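Local coordinates for carbohydrate deacetylase Agd3 (Neosartorya fumigata, PDB 6NWZ), which is a zinc-binding carbohydrate esterase that probably removes N-acetyl groups from the exopolysaccharide galactosaminogalactan and is required for Aspergillus fumigatus biofilm formation, at residues S42-Y47 and Q230-T235. Residues are numbered along the deposited sequence; the frame is centred on the assembly and turned at random.
Sequences SGLNAY and QHAWIT
Tyr47 reaches across to His231, its OH 2.5 Å from His231 ND1 in a hydrogen bond that either group could donate. The phenol ring receives this nitrogen at its edge, in plane; the two ring planes are inclined at 51°, and neither lies over the other's face. One face of the phenol is covered by Ile234, whose CG2 lies 4.2 Å from the centroid of the Tyr47 ring and 6° off its normal, a CH-pi contact. In Ile234, CG1 anti to the carbonyl carbon and an extended chain beyond it carry CD1 to 3.7 Å from Gly43 C. Gln230 OE1 comes within 3.3 Å of Gly43 CA, where the helix presents no side chain. At the flank, Leu44 CG meets Trp233 CH2 at 4.3 Å. A water links Tyr47 OH to Thr235 OG1, which itself donates to His231 O. Farther out, His231 NE2 bonds to Leu536 O and its ring packs edge-to-face with Trp587, fixing the imidazole. The segments 42-47 and 230-235, on helices 34-47 and 224-237, cross at -72°. Buried, His231 thus ties this helix pair to the region of Leu536 through hydrogen bonds at both imidazole nitrogens, within an otherwise largely apolar interface.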
loop_
_atom_site.group_PDB
_atom_site.type_symbol
_atom_site.label_atom_id
_atom_site.label_comp_id
_atom_site.label_asym_id
_atom_site.label_seq_id
_atom_site.Cartn_x
_atom_site.Cartn_y
_atom_site.Cartn_z
ATOM N N SER A 42 -11.179 7.270 -3.057
ATOM C CA SER A 42 -10.059 6.499 -2.525
ATOM C C SER A 42 -8.962 6.328 -3.569
ATOM O O SER A 42 -7.770 6.424 -3.250
ATOM C CB SER A 42 -10.546 5.137 -2.026
ATOM O OG SER A 42 -11.076 4.350 -3.080
ATOM N N GLY A 43 -9.342 6.075 -4.822
ATOM C CA GLY A 43 -8.345 5.936 -5.870
ATOM C C GLY A 43 -7.656 7.247 -6.194
ATOM O O GLY A 43 -6.435 7.292 -6.361
ATOM N N LEU A 44 -8.430 8.331 -6.291
ATOM C CA LEU A 44 -7.829 9.640 -6.515
ATOM C C LEU A 44 -6.923 10.030 -5.353
ATOM O O LEU A 44 -5.840 10.586 -5.563
ATOM C CB LEU A 44 -8.922 10.685 -6.730
ATOM C CG LEU A 44 -9.870 10.437 -7.906
ATOM C CD1 LEU A 44 -11.028 11.409 -7.845
ATOM C CD2 LEU A 44 -9.141 10.568 -9.231
ATOM N N ASN A 45 -7.347 9.731 -4.121
ATOM C CA ASN A 45 -6.524 10.034 -2.952
ATOM C C ASN A 45 -5.228 9.238 -2.973
ATOM O O ASN A 45 -4.169 9.749 -2.588
ATOM C CB ASN A 45 -7.308 9.744 -1.669
ATOM C CG ASN A 45 -6.545 10.133 -0.408
ATOM O OD1 ASN A 45 -5.814 11.122 -0.388
ATOM N ND2 ASN A 45 -6.719 9.352 0.654
ATOM N N ALA A 46 -5.293 7.980 -3.417
ATOM C CA ALA A 46 -4.093 7.153 -3.476
ATOM C C ALA A 46 -3.083 7.725 -4.460
ATOM O O ALA A 46 -1.879 7.767 -4.174
ATOM C CB ALA A 46 -4.463 5.718 -3.852
ATOM N N TYR A 47 -3.557 8.175 -5.626
ATOM C CA TYR A 47 -2.672 8.820 -6.589
ATOM C C TYR A 47 -2.208 10.184 -6.102
ATOM O O TYR A 47 -1.136 10.649 -6.504
ATOM C CB TYR A 47 -3.373 8.978 -7.936
ATOM C CG TYR A 47 -3.375 7.746 -8.807
ATOM C CD1 TYR A 47 -4.199 6.668 -8.517
ATOM C CD2 TYR A 47 -2.574 7.674 -9.939
ATOM C CE1 TYR A 47 -4.214 5.545 -9.321
ATOM C CE2 TYR A 47 -2.581 6.556 -10.751
ATOM C CZ TYR A 47 -3.405 5.494 -10.436
ATOM O OH TYR A 47 -3.422 4.377 -11.235
ATOM N N GLN A 230 -10.052 0.504 -10.994
ATOM C CA GLN A 230 -10.073 1.959 -10.880
ATOM C C GLN A 230 -8.919 2.605 -11.633
ATOM O O GLN A 230 -9.018 3.770 -12.035
ATOM C CB GLN A 230 -10.045 2.370 -9.412
ATOM C CG GLN A 230 -8.793 1.948 -8.679
ATOM C CD GLN A 230 -8.822 2.347 -7.221
ATOM O OE1 GLN A 230 -9.720 3.068 -6.780
ATOM N NE2 GLN A 230 -7.840 1.874 -6.459
ATOM N N HIS A 231 -7.826 1.869 -11.847
ATOM C CA HIS A 231 -6.690 2.423 -12.571
ATOM C C HIS A 231 -7.001 2.648 -14.045
ATOM O O HIS A 231 -6.321 3.445 -14.701
ATOM C CB HIS A 231 -5.480 1.507 -12.408
ATOM C CG HIS A 231 -5.068 1.317 -10.983
ATOM N ND1 HIS A 231 -4.449 2.309 -10.252
ATOM C CD2 HIS A 231 -5.199 0.260 -10.148
ATOM C CE1 HIS A 231 -4.209 1.866 -9.030
ATOM N NE2 HIS A 231 -4.655 0.626 -8.941
ATOM N N ALA A 232 -8.019 1.975 -14.578
ATOM C CA ALA A 232 -8.416 2.227 -15.955
ATOM C C ALA A 232 -9.107 3.579 -16.087
ATOM O O ALA A 232 -8.717 4.407 -16.917
ATOM C CB ALA A 232 -9.316 1.099 -16.455
ATOM N N TRP A 233 -10.129 3.835 -15.262
ATOM C CA TRP A 233 -10.888 5.068 -15.443
ATOM C C TRP A 233 -10.138 6.290 -14.928
ATOM O O TRP A 233 -10.345 7.391 -15.445
ATOM C CB TRP A 233 -12.280 4.960 -14.796
ATOM C CG TRP A 233 -12.352 4.897 -13.288
ATOM C CD1 TRP A 233 -12.561 3.782 -12.529
ATOM C CD2 TRP A 233 -12.272 5.998 -12.366
ATOM N NE1 TRP A 233 -12.594 4.115 -11.195
ATOM C CE2 TRP A 233 -12.419 5.468 -11.067
ATOM C CE3 TRP A 233 -12.077 7.376 -12.511
ATOM C CZ2 TRP A 233 -12.376 6.265 -9.923
ATOM C CZ3 TRP A 233 -12.033 8.168 -11.372
ATOM C CH2 TRP A 233 -12.183 7.609 -10.095
ATOM N N ILE A 234 -9.252 6.122 -13.944
ATOM C CA ILE A 234 -8.440 7.249 -13.488
ATOM C C ILE A 234 -7.456 7.670 -14.573
ATOM O O ILE A 234 -7.326 8.859 -14.889
ATOM C CB ILE A 234 -7.716 6.903 -12.177
ATOM C CG1 ILE A 234 -8.725 6.730 -11.041
ATOM C CG2 ILE A 234 -6.693 7.981 -11.837
ATOM C CD1 ILE A 234 -8.098 6.333 -9.729
ATOM N N THR A 235 -6.743 6.701 -15.159
ATOM C CA THR A 235 -5.785 7.020 -16.213
ATOM C C THR A 235 -6.483 7.603 -17.434
ATOM O O THR A 235 -5.965 8.525 -18.076
ATOM C CB THR A 235 -4.992 5.775 -16.610
ATOM O OG1 THR A 235 -4.441 5.151 -15.444
ATOM C CG2 THR A 235 -3.863 6.150 -17.554
HETATM O O HOH W 1 -2.044 4.580 -13.968
#